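Local coordinates for protein arylmalonate decarboxylase (Bordetella bronchiseptica, PDB 3IXL) that catalyses the decarboxylation of 2-aryl-2-methylmalonates to 2-arylpropionates, taking up a proton and releasing carbon dioxide, at residues Ala67-Phe79 / Met93-Ser105. The protein carries 2 engineered substitutions. Sequence-based numbering, arbitrary orientation.
Sequences AAVVSLMCTSLSF and MREATGLPCTTMS. Engineered in segment 67-79: C74 (natural residue Gly). With PAC (2-phenylacetic acid), chain C.
S78 OG is gripped from the other segment by two groups of S105. The S105 hydroxyl donates to it over 2.9 Å from OG to OG. S105 N also reaches S78 OG, in a longer and more bent bond (141° at the hydrogen). S105 OG also lies at the edge of the F79 ring, near its plane.

Strands 69-72 and 101-103 run parallel. They form a beta-alpha-beta crossover through helix 83-97, at the edge of a four-stranded parallel sheet where 101-103 is outermost. V70 N donates to P100 O, and T102 N returns to V70 O. L72 N then donates to T102 O, with the donor tilted 27° out of the carbonyl plane. M104 N closes the series on L72 O at 2.8 Å. V70 is split between two partners: CG1 meets M93 CE at 3.7 Å, and CG2 meets L99 CD1. On the other face S71 CB packs on T102 CG2. T102 OG1 is held by D218, and T103 OG1 by N86.

M104 lies across the strand end with CG anti to its backbone N (chi1 -175°). Its SD comes within 3.1 Å of T75 OG1, which also bonds S211 OG. Its CE meets M73 CE at 3.5 Å, where the two side chains cross at about a right angle.

The N-terminal end of helix 75-79 binds the carboxylate of 2-phenylacetic acid. T75 N and OG1 both bond O1, the hydroxyl at 2.8 Å. S76 N and OG both bond O2. Engineered C74 puts SG 3.5 Å from PAC C2 and caps the helix by accepting from L77 N. Y126 OH and G189 N bind the ligand as well. The four bonds of this contact hold both carboxylate oxygens, and the helix N-terminus probably helps to stabilise their negative charge.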
loop_
_atom_site.group_PDB
_atom_site.type_symbol
_atom_site.label_atom_id
_atom_site.label_comp_id
_atom_site.label_asym_id
_atom_site.label_seq_id
_atom_site.Cartn_x
_atom_site.Cartn_y
_atom_site.Cartn_z
ATOM N N ALA A 67 7.179 13.949 -13.220
ATOM C CA ALA A 67 7.197 13.350 -11.888
ATOM C C ALA A 67 8.602 13.320 -11.312
ATOM O O ALA A 67 9.562 13.031 -12.038
ATOM C CB ALA A 67 6.631 11.942 -11.930
ATOM N N ALA A 68 8.714 13.595 -10.016
ATOM C CA ALA A 68 10.006 13.520 -9.321
ATOM C C ALA A 68 10.267 12.120 -8.769
ATOM O O ALA A 68 11.420 11.739 -8.547
ATOM C CB ALA A 68 10.061 14.543 -8.198
ATOM N N VAL A 69 9.190 11.378 -8.509
ATOM C CA VAL A 69 9.267 9.997 -8.026
ATOM C C VAL A 69 8.075 9.245 -8.601
ATOM O O VAL A 69 7.052 9.860 -8.939
ATOM C CB VAL A 69 9.217 9.911 -6.484
ATOM C CG1 VAL A 69 10.335 10.729 -5.835
ATOM C CG2 VAL A 69 7.905 10.374 -5.982
ATOM N N VAL A 70 8.208 7.929 -8.745
ATOM C CA VAL A 70 7.102 7.102 -9.211
ATOM C C VAL A 70 6.882 5.966 -8.229
ATOM O O VAL A 70 7.845 5.297 -7.828
ATOM C CB VAL A 70 7.387 6.525 -10.607
ATOM C CG1 VAL A 70 6.311 5.514 -10.994
ATOM C CG2 VAL A 70 7.458 7.666 -11.643
ATOM N N SER A 71 5.627 5.765 -7.825
ATOM C CA SER A 71 5.259 4.617 -7.001
ATOM C C SER A 71 4.217 3.763 -7.691
ATOM O O SER A 71 3.212 4.280 -8.189
ATOM C CB SER A 71 4.700 5.069 -5.652
ATOM O OG SER A 71 4.253 3.924 -4.936
ATOM N N LEU A 72 4.451 2.456 -7.714
ATOM C CA LEU A 72 3.422 1.513 -8.118
ATOM C C LEU A 72 2.503 1.316 -6.917
ATOM O O LEU A 72 2.858 0.627 -5.950
ATOM C CB LEU A 72 4.038 0.180 -8.562
ATOM C CG LEU A 72 3.041 -0.942 -8.864
ATOM C CD1 LEU A 72 2.050 -0.542 -9.949
ATOM C CD2 LEU A 72 3.752 -2.219 -9.283
ATOM N N MET A 73 1.327 1.938 -6.985
ATOM C CA MET A 73 0.398 1.986 -5.860
ATOM C C MET A 73 -0.569 0.796 -5.841
ATOM O O MET A 73 -1.796 0.957 -5.872
ATOM C CB MET A 73 -0.335 3.325 -5.838
ATOM C CG MET A 73 0.584 4.486 -5.483
ATOM S SD MET A 73 1.052 4.552 -3.738
ATOM C CE MET A 73 -0.500 5.170 -3.061
ATOM N N CYS A 74 0.012 -0.401 -5.788
ATOM C CA CYS A 74 -0.745 -1.636 -5.603
ATOM C C CYS A 74 0.129 -2.612 -4.846
ATOM O O CYS A 74 1.254 -2.900 -5.254
ATOM C CB CYS A 74 -1.167 -2.251 -6.936
ATOM S SG CYS A 74 -2.121 -3.786 -6.720
ATOM N N THR A 75 -0.379 -3.095 -3.715
ATOM C CA THR A 75 0.382 -3.984 -2.848
ATOM C C THR A 75 0.523 -5.337 -3.533
ATOM O O THR A 75 1.637 -5.834 -3.741
ATOM C CB THR A 75 -0.306 -4.166 -1.466
ATOM O OG1 THR A 75 -1.117 -3.021 -1.149
ATOM C CG2 THR A 75 0.736 -4.383 -0.373
ATOM N N SER A 76 -0.609 -5.920 -3.912
ATOM C CA SER A 76 -0.593 -7.283 -4.425
ATOM C C SER A 76 0.079 -7.424 -5.792
ATOM O O SER A 76 0.744 -8.425 -6.054
ATOM C CB SER A 76 -1.989 -7.919 -4.370
ATOM O OG SER A 76 -2.937 -7.147 -5.079
ATOM N N LEU A 77 -0.059 -6.416 -6.647
ATOM C CA LEU A 77 0.633 -6.433 -7.936
ATOM C C LEU A 77 2.140 -6.492 -7.719
ATOM O O LEU A 77 2.873 -7.060 -8.538
ATOM C CB LEU A 77 0.271 -5.180 -8.733
ATOM C CG LEU A 77 0.428 -5.017 -10.227
ATOM C CD1 LEU A 77 -0.006 -6.245 -10.995
ATOM C CD2 LEU A 77 -0.483 -3.870 -10.573
ATOM N N SER A 78 2.603 -5.904 -6.610
ATOM C CA SER A 78 4.026 -5.877 -6.298
ATOM C C SER A 78 4.544 -7.020 -5.406
ATOM O O SER A 78 5.742 -7.294 -5.432
ATOM C CB SER A 78 4.466 -4.498 -5.782
ATOM O OG SER A 78 3.717 -4.062 -4.656
ATOM N N PHE A 79 3.661 -7.713 -4.678
ATOM C CA PHE A 79 4.105 -8.852 -3.852
ATOM C C PHE A 79 3.767 -10.247 -4.384
ATOM O O PHE A 79 4.294 -11.234 -3.853
ATOM C CB PHE A 79 3.721 -8.708 -2.350
ATOM C CG PHE A 79 2.238 -8.897 -2.030
ATOM C CD1 PHE A 79 1.581 -10.113 -2.274
ATOM C CD2 PHE A 79 1.524 -7.867 -1.428
ATOM C CE1 PHE A 79 0.229 -10.272 -1.972
ATOM C CE2 PHE A 79 0.176 -8.013 -1.104
ATOM C CZ PHE A 79 -0.476 -9.215 -1.374
ATOM N N MET A 93 11.711 -0.131 -13.287
ATOM C CA MET A 93 11.083 1.193 -13.315
ATOM C C MET A 93 12.136 2.293 -13.248
ATOM O O MET A 93 12.075 3.267 -13.995
ATOM C CB MET A 93 10.098 1.350 -12.154
ATOM C CG MET A 93 8.883 0.446 -12.244
ATOM S SD MET A 93 7.978 0.321 -10.674
ATOM C CE MET A 93 7.355 1.978 -10.522
ATOM N N ARG A 94 13.106 2.133 -12.359
ATOM C CA ARG A 94 14.150 3.138 -12.202
ATOM C C ARG A 94 15.003 3.259 -13.468
ATOM O O ARG A 94 15.310 4.366 -13.914
ATOM C CB ARG A 94 15.018 2.839 -10.976
ATOM C CG ARG A 94 16.052 3.907 -10.733
ATOM C CD ARG A 94 16.135 4.345 -9.285
ATOM N NE ARG A 94 17.006 3.510 -8.473
ATOM C CZ ARG A 94 18.112 3.928 -7.853
ATOM N NH1 ARG A 94 18.522 5.188 -7.937
ATOM N NH2 ARG A 94 18.816 3.069 -7.146
ATOM N N GLU A 95 15.369 2.126 -14.058
ATOM C CA GLU A 95 16.193 2.150 -15.274
ATOM C C GLU A 95 15.437 2.741 -16.463
ATOM O O GLU A 95 16.051 3.322 -17.363
ATOM C CB GLU A 95 16.772 0.757 -15.580
ATOM C CG GLU A 95 17.827 0.313 -14.555
ATOM C CD GLU A 95 18.552 -0.996 -14.911
ATOM O OE1 GLU A 95 18.511 -1.413 -16.086
ATOM O OE2 GLU A 95 19.186 -1.589 -14.005
ATOM N N ALA A 96 14.111 2.622 -16.451
ATOM C CA ALA A 96 13.259 3.177 -17.501
ATOM C C ALA A 96 13.067 4.684 -17.380
ATOM O O ALA A 96 12.771 5.338 -18.374
ATOM C CB ALA A 96 11.911 2.489 -17.508
ATOM N N THR A 97 13.222 5.230 -16.174
ATOM C CA THR A 97 12.838 6.622 -15.893
ATOM C C THR A 97 13.986 7.518 -15.433
ATOM O O THR A 97 13.930 8.741 -15.592
ATOM C CB THR A 97 11.761 6.687 -14.800
ATOM O OG1 THR A 97 12.263 6.087 -13.592
ATOM C CG2 THR A 97 10.505 5.964 -15.242
ATOM N N GLY A 98 15.001 6.912 -14.828
ATOM C CA GLY A 98 16.042 7.679 -14.154
ATOM C C GLY A 98 15.579 8.335 -12.863
ATOM O O GLY A 98 16.255 9.219 -12.337
ATOM N N LEU A 99 14.436 7.886 -12.343
ATOM C CA LEU A 99 13.815 8.501 -11.169
ATOM C C LEU A 99 13.814 7.570 -9.972
ATOM O O LEU A 99 13.840 6.360 -10.147
ATOM C CB LEU A 99 12.350 8.836 -11.460
ATOM C CG LEU A 99 12.013 9.894 -12.512
ATOM C CD1 LEU A 99 10.497 10.018 -12.617
ATOM C CD2 LEU A 99 12.658 11.239 -12.175
ATOM N N PRO A 100 13.715 8.130 -8.756
ATOM C CA PRO A 100 13.435 7.291 -7.583
ATOM C C PRO A 100 12.095 6.594 -7.792
ATOM O O PRO A 100 11.091 7.254 -8.106
ATOM C CB PRO A 100 13.315 8.300 -6.442
ATOM C CG PRO A 100 14.019 9.544 -6.945
ATOM C CD PRO A 100 13.825 9.561 -8.413
ATOM N N CYS A 101 12.088 5.275 -7.667
ATOM C CA CYS A 101 10.881 4.488 -7.832
ATOM C C CYS A 101 10.661 3.606 -6.622
ATOM O O CYS A 101 11.605 3.191 -5.943
ATOM C CB CYS A 101 10.975 3.620 -9.081
ATOM S SG CYS A 101 10.946 4.566 -10.627
ATOM N N THR A 102 9.395 3.321 -6.359
ATOM C CA THR A 102 9.021 2.472 -5.241
ATOM C C THR A 102 7.718 1.745 -5.545
ATOM O O THR A 102 7.134 1.922 -6.616
ATOM C CB THR A 102 8.942 3.288 -3.933
ATOM O OG1 THR A 102 8.806 2.393 -2.826
ATOM C CG2 THR A 102 7.792 4.315 -3.971
ATOM N N THR A 103 7.286 0.894 -4.619
ATOM C CA THR A 103 6.032 0.151 -4.762
ATOM C C THR A 103 5.304 0.159 -3.423
ATOM O O THR A 103 5.910 0.383 -2.365
ATOM C CB THR A 103 6.235 -1.329 -5.123
ATOM O OG1 THR A 103 6.755 -2.036 -3.987
ATOM C CG2 THR A 103 7.143 -1.519 -6.351
ATOM N N MET A 104 4.001 -0.112 -3.472
ATOM C CA MET A 104 3.200 -0.177 -2.263
ATOM C C MET A 104 3.645 -1.319 -1.338
ATOM O O MET A 104 3.491 -1.218 -0.120
ATOM C CB MET A 104 1.717 -0.279 -2.631
ATOM C CG MET A 104 0.739 -0.229 -1.465
ATOM S SD MET A 104 -0.938 -0.028 -2.096
ATOM C CE MET A 104 -0.974 1.733 -2.387
ATOM N N SER A 105 4.203 -2.391 -1.897
ATOM C CA SER A 105 4.771 -3.436 -1.030
ATOM C C SER A 105 6.007 -2.950 -0.279
ATOM O O SER A 105 6.161 -3.227 0.913
ATOM C CB SER A 105 5.099 -4.696 -1.821
ATOM O OG SER A 105 3.912 -5.398 -2.146
HETATM C C1 PAC C . -3.730 -3.999 -3.540
HETATM C C2 PAC C . -4.863 -3.931 -4.548
HETATM C "C1'" PAC C . -5.465 -2.601 -4.953
HETATM C "C2'" PAC C . -6.802 -2.637 -5.361
HETATM C "C3'" PAC C . -7.458 -1.476 -5.767
HETATM C "C4'" PAC C . -6.770 -0.266 -5.773
HETATM C "C5'" PAC C . -5.432 -0.219 -5.364
HETATM C "C6'" PAC C . -4.769 -1.383 -4.961
HETATM O O1 PAC C . -3.266 -2.979 -2.958
HETATM O O2 PAC C . -3.283 -5.161 -3.320
#